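Local coordinates for aldehyde dehydrogenase family protein (Pseudomonas syringae pv. tomato, PDB 6X9L) that oxidises long-chain aliphatic aldehydes as an aldehyde dehydrogenase, probably with NAD+, which it binds, as electron acceptor, at residues A[381-386]-A[398-403]. The protein carries 1 engineered substitution. Numbering follows the deposited sequence.
Sequences VDSSMR and CLIAYD
Leu399 O accepts a hydrogen bond from Val381 N, with a donor-acceptor distance of 3.2 Å. This bond continues the parallel pairing of strands 376-379 and 396-402. Both belong to the seven-stranded mixed sheet of this aldehyde dehydrogenase. The chain between them carries helix 386-389 and the NAD-binding Glu391, about 11 Å from Cys398 between side chains.

Val381 makes the apolar part of the contact and is buried. Its CG1 lies anti to the backbone N (chi1 161°). From there Val381 CG1 meets Ile400 CG1 at 3.8 Å. Val381 CG1 also lies 4.0 Å from Cys398 CB. The second branch, Val381 CG2, lies 4.1 Å from Cys398 SG. Cys398 and Ile400 thus receive the valine between them on one face of the strand. Helix 405-413 packs on this face, where its Ile411 touches Ile400 and Ser383. Leu399 instead packs against helix 304-316.

After Val381 the chain makes a type I turn, Asp382 to Met385. Met385 N closes it on Asp382 O at 2.8 Å. Asp382 OD2 takes two bonds from Ser384, one from the backbone N at 3.1 Å and one from OG. The first makes an Asx turn. The two donors arrive from opposite faces of the carboxylate, which should limit its rotation. Met385 occupies the N-cap position, right before helix 386-389. At the edge of the contact, Ser383 OG stands 4.4 Å from Ile400 CD1.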
loop_
_atom_site.group_PDB
_atom_site.type_symbol
_atom_site.label_atom_id
_atom_site.label_comp_id
_atom_site.label_asym_id
_atom_site.label_seq_id
_atom_site.Cartn_x
_atom_site.Cartn_y
_atom_site.Cartn_z
ATOM N N VAL A 381 22.430 25.100 -14.349
ATOM C CA VAL A 381 22.052 23.677 -14.505
ATOM C C VAL A 381 20.730 23.560 -15.251
ATOM O O VAL A 381 19.773 24.229 -14.915
ATOM C CB VAL A 381 21.995 22.993 -13.130
ATOM C CG1 VAL A 381 21.188 21.711 -13.151
ATOM C CG2 VAL A 381 23.379 22.728 -12.601
ATOM N N ASP A 382 20.731 22.702 -16.250
ATOM C CA ASP A 382 19.508 22.425 -17.021
ATOM C C ASP A 382 18.811 21.238 -16.379
ATOM O O ASP A 382 19.488 20.265 -16.081
ATOM C CB ASP A 382 19.868 22.017 -18.436
ATOM C CG ASP A 382 18.665 22.167 -19.320
ATOM O OD1 ASP A 382 18.357 23.298 -19.662
ATOM O OD2 ASP A 382 18.024 21.164 -19.596
ATOM N N SER A 383 17.485 21.225 -16.394
ATOM C CA SER A 383 16.667 20.137 -15.798
ATOM C C SER A 383 16.936 18.781 -16.456
ATOM O O SER A 383 16.722 17.790 -15.806
ATOM C CB SER A 383 15.216 20.481 -15.744
ATOM O OG SER A 383 14.901 21.141 -14.534
ATOM N N SER A 384 17.308 18.759 -17.723
ATOM C CA SER A 384 17.674 17.542 -18.463
ATOM C C SER A 384 19.044 17.013 -18.044
ATOM O O SER A 384 19.390 15.948 -18.514
ATOM C CB SER A 384 17.688 17.845 -19.905
ATOM O OG SER A 384 18.688 18.795 -20.180
ATOM N N MET A 385 19.834 17.737 -17.261
ATOM C CA MET A 385 21.145 17.175 -16.980
ATOM C C MET A 385 21.038 15.971 -16.042
ATOM O O MET A 385 20.099 15.850 -15.242
ATOM C CB MET A 385 22.062 18.237 -16.379
ATOM C CG MET A 385 22.325 19.385 -17.305
ATOM S SD MET A 385 23.591 20.492 -16.670
ATOM C CE MET A 385 23.838 21.566 -18.089
ATOM N N ARG A 386 22.019 15.064 -16.163
ATOM C CA ARG A 386 22.090 13.913 -15.270
ATOM C C ARG A 386 22.127 14.347 -13.810
ATOM O O ARG A 386 21.394 13.810 -12.969
ATOM C CB ARG A 386 23.315 13.060 -15.601
ATOM C CG ARG A 386 23.112 12.067 -16.729
ATOM C CD ARG A 386 24.171 10.987 -16.703
ATOM N NE ARG A 386 24.106 10.198 -15.476
ATOM C CZ ARG A 386 25.142 9.536 -14.963
ATOM N NH1 ARG A 386 26.315 9.582 -15.571
ATOM N NH2 ARG A 386 25.009 8.840 -13.836
ATOM N N CYS A 398 22.714 21.592 -6.978
ATOM C CA CYS A 398 22.436 22.173 -8.284
ATOM C C CYS A 398 21.679 23.480 -8.129
ATOM O O CYS A 398 20.745 23.578 -7.330
ATOM C CB CYS A 398 21.622 21.218 -9.160
ATOM S SG CYS A 398 22.564 19.822 -9.783
ATOM N N LEU A 399 22.094 24.478 -8.900
ATOM C CA LEU A 399 21.427 25.770 -8.992
ATOM C C LEU A 399 20.701 25.841 -10.329
ATOM O O LEU A 399 21.319 25.636 -11.378
ATOM C CB LEU A 399 22.445 26.902 -8.884
ATOM C CG LEU A 399 22.737 27.540 -7.528
ATOM C CD1 LEU A 399 22.343 26.649 -6.372
ATOM C CD2 LEU A 399 24.213 27.898 -7.453
ATOM N N ILE A 400 19.400 26.126 -10.292
ATOM C CA ILE A 400 18.560 26.187 -11.490
ATOM C C ILE A 400 17.801 27.509 -11.513
ATOM O O ILE A 400 17.236 27.930 -10.495
ATOM C CB ILE A 400 17.563 25.013 -11.549
ATOM C CG1 ILE A 400 18.302 23.676 -11.540
ATOM C CG2 ILE A 400 16.628 25.155 -12.757
ATOM C CD1 ILE A 400 17.406 22.511 -11.189
ATOM N N ALA A 401 17.772 28.152 -12.680
ATOM C CA ALA A 401 17.149 29.458 -12.833
ATOM C C ALA A 401 15.732 29.320 -13.367
ATOM O O ALA A 401 15.408 28.364 -14.078
ATOM C CB ALA A 401 17.957 30.346 -13.780
ATOM N N TYR A 402 14.895 30.299 -13.025
ATOM C CA TYR A 402 13.530 30.368 -13.528
ATOM C C TYR A 402 13.156 31.817 -13.847
ATOM O O TYR A 402 13.719 32.763 -13.288
ATOM C CB TYR A 402 12.550 29.730 -12.527
ATOM C CG TYR A 402 12.328 30.500 -11.234
ATOM C CD1 TYR A 402 11.541 31.654 -11.210
ATOM C CD2 TYR A 402 12.863 30.052 -10.026
ATOM C CE1 TYR A 402 11.321 32.354 -10.032
ATOM C CE2 TYR A 402 12.642 30.751 -8.836
ATOM C CZ TYR A 402 11.870 31.895 -8.847
ATOM O OH TYR A 402 11.629 32.590 -7.682
ATOM N N ASP A 403 12.196 31.982 -14.760
ATOM C CA ASP A 403 11.736 33.296 -15.193
ATOM C C ASP A 403 10.338 33.655 -14.713
ATOM O O ASP A 403 9.950 34.820 -14.832
ATOM C CB ASP A 403 11.747 33.388 -16.725
ATOM C CG ASP A 403 13.121 33.138 -17.321
ATOM O OD1 ASP A 403 14.080 33.877 -16.980
ATOM O OD2 ASP A 403 13.236 32.194 -18.139
#